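Local coordinates for protein PcyX_EBK42635 (Marine metagenome, PDB 5OWG) that probably reduces biliverdin to phycoerythrobilin with electrons from ferredoxin, as a phage-type member of the ferredoxin-dependent bilin reductases, at residues A[84-89]-A[115-120]. Residues are numbered along the deposited sequence; the frame is centred on the assembly and turned at random.
Sequences LTNGGP and KDHPLT
Pro89 and His117 bury more area in this contact than any other residues, and they meet at about a right angle, with Pro89 CD over one face of the imidazole. Pro89 CD stands 4.1 Å from the centroid of the His117 ring and 26° off the ring normal, which qualifies as a CH-pi contact. Gly88 shares that face: Gly88 CA sits 3.6 Å from the centroid of the His117 ring, displaced toward the CE1–NE2 rim. With CG anti to the backbone N (chi1 -154°), the imidazole is carried out over the loop while His117 ND1 stays within its own segment, accepting a weak N-cap bond from Leu119 N at 3.4 Å. NE2 is hydrogen-bonded to Glu186 OE2, and the two bonds, the ND1 one weak, probably limit rotation of the ring about CB-CG.

Beyond the imidazole, Pro89 rests on the first turn of the helix. Pro89 CD lies 3.9 Å from Leu119 CB, and Pro89 CB is 3.5 Å from Thr120 OG1, a hydroxyl weakly hydrogen-bonded to Phe109 O. On the loop side, Asn86 OD1 lies close to Gly88 N in an Asx-turn geometry that ends on the glycine meeting the ring, though the separation is doubtfully short.

The arrangement joins the connection between antiparallel strands 73-82 and 90-96 to the capped N-terminus of short helix 118-121, past one end of these strands of the central sheet in the alpha/beta/alpha sandwich of bilin reductases.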
loop_
_atom_site.group_PDB
_atom_site.type_symbol
_atom_site.label_atom_id
_atom_site.label_comp_id
_atom_site.label_asym_id
_atom_site.label_seq_id
_atom_site.Cartn_x
_atom_site.Cartn_y
_atom_site.Cartn_z
ATOM N N LEU A 84 7.995 4.064 14.133
ATOM C CA LEU A 84 8.890 3.054 14.685
ATOM C C LEU A 84 8.738 2.812 16.185
ATOM O O LEU A 84 9.318 1.842 16.684
ATOM C CB LEU A 84 10.339 3.437 14.372
ATOM C CG LEU A 84 10.668 3.552 12.878
ATOM C CD1 LEU A 84 12.095 4.035 12.675
ATOM C CD2 LEU A 84 10.451 2.229 12.150
ATOM N N THR A 85 8.007 3.645 16.928
ATOM C CA THR A 85 7.636 3.286 18.295
ATOM C C THR A 85 6.255 2.650 18.368
ATOM O O THR A 85 5.824 2.251 19.455
ATOM C CB THR A 85 7.678 4.504 19.231
ATOM O OG1 THR A 85 6.740 5.496 18.793
ATOM C CG2 THR A 85 9.074 5.107 19.292
ATOM N N ASN A 86 5.558 2.550 17.243
ATOM C CA ASN A 86 4.251 1.918 17.184
ATOM C C ASN A 86 4.403 0.439 16.858
ATOM O O ASN A 86 5.292 0.036 16.102
ATOM C CB ASN A 86 3.379 2.604 16.132
ATOM C CG ASN A 86 1.940 2.130 16.160
ATOM O OD1 ASN A 86 1.648 1.000 16.551
ATOM N ND2 ASN A 86 1.029 2.999 15.738
ATOM N N GLY A 87 3.524 -0.370 17.444
ATOM C CA GLY A 87 3.546 -1.803 17.225
ATOM C C GLY A 87 2.323 -2.285 16.475
ATOM O O GLY A 87 1.996 -3.475 16.505
ATOM N N GLY A 88 1.642 -1.369 15.792
ATOM C CA GLY A 88 0.395 -1.681 15.136
ATOM C C GLY A 88 0.573 -2.507 13.880
ATOM O O GLY A 88 1.689 -2.726 13.398
ATOM N N PRO A 89 -0.541 -2.986 13.322
ATOM C CA PRO A 89 -0.469 -3.806 12.107
ATOM C C PRO A 89 -0.084 -2.995 10.879
ATOM O O PRO A 89 0.344 -1.842 10.989
ATOM C CB PRO A 89 -1.889 -4.374 11.988
ATOM C CG PRO A 89 -2.751 -3.372 12.668
ATOM C CD PRO A 89 -1.927 -2.798 13.785
ATOM N N LYS A 115 1.791 -11.722 16.700
ATOM C CA LYS A 115 1.425 -11.086 17.960
ATOM C C LYS A 115 -0.015 -10.588 17.923
ATOM O O LYS A 115 -0.645 -10.561 16.865
ATOM C CB LYS A 115 2.373 -9.926 18.268
ATOM C CG LYS A 115 3.766 -10.358 18.696
ATOM C CD LYS A 115 4.687 -9.154 18.853
ATOM C CE LYS A 115 5.435 -9.160 20.179
ATOM N NZ LYS A 115 5.589 -7.785 20.728
ATOM N N ASP A 116 -0.530 -10.194 19.084
ATOM C CA ASP A 116 -1.890 -9.691 19.210
ATOM C C ASP A 116 -1.876 -8.170 19.265
ATOM O O ASP A 116 -0.966 -7.567 19.843
ATOM C CB ASP A 116 -2.571 -10.252 20.463
ATOM C CG ASP A 116 -3.463 -11.444 20.163
ATOM O OD1 ASP A 116 -4.056 -11.491 19.065
ATOM O OD2 ASP A 116 -3.574 -12.333 21.031
ATOM N N HIS A 117 -2.892 -7.553 18.658
ATOM C CA HIS A 117 -2.995 -6.107 18.637
ATOM C C HIS A 117 -4.460 -5.718 18.510
ATOM O O HIS A 117 -5.186 -6.331 17.712
ATOM C CB HIS A 117 -2.195 -5.504 17.480
ATOM C CG HIS A 117 -1.746 -4.100 17.730
ATOM N ND1 HIS A 117 -2.555 -3.006 17.503
ATOM C CD2 HIS A 117 -0.574 -3.611 18.195
ATOM C CE1 HIS A 117 -1.897 -1.904 17.815
ATOM N NE2 HIS A 117 -0.693 -2.243 18.239
ATOM N N PRO A 118 -4.929 -4.719 19.269
ATOM C CA PRO A 118 -6.354 -4.355 19.182
ATOM C C PRO A 118 -6.801 -3.936 17.792
ATOM O O PRO A 118 -7.916 -4.279 17.380
ATOM C CB PRO A 118 -6.479 -3.201 20.191
ATOM C CG PRO A 118 -5.357 -3.398 21.139
ATOM C CD PRO A 118 -4.236 -3.983 20.341
ATOM N N LEU A 119 -5.969 -3.197 17.051
ATOM C CA LEU A 119 -6.413 -2.656 15.770
ATOM C C LEU A 119 -6.679 -3.756 14.749
ATOM O O LEU A 119 -7.492 -3.567 13.839
ATOM C CB LEU A 119 -5.383 -1.663 15.229
ATOM C CG LEU A 119 -5.742 -0.964 13.913
ATOM C CD1 LEU A 119 -7.108 -0.299 13.992
ATOM C CD2 LEU A 119 -4.681 0.060 13.549
ATOM N N THR A 120 -6.006 -4.903 14.875
ATOM C CA THR A 120 -6.309 -6.040 14.010
ATOM C C THR A 120 -7.663 -6.642 14.362
ATOM O O THR A 120 -8.539 -6.782 13.501
ATOM C CB THR A 120 -5.213 -7.103 14.127
ATOM O OG1 THR A 120 -3.934 -6.518 13.858
ATOM C CG2 THR A 120 -5.469 -8.242 13.141
#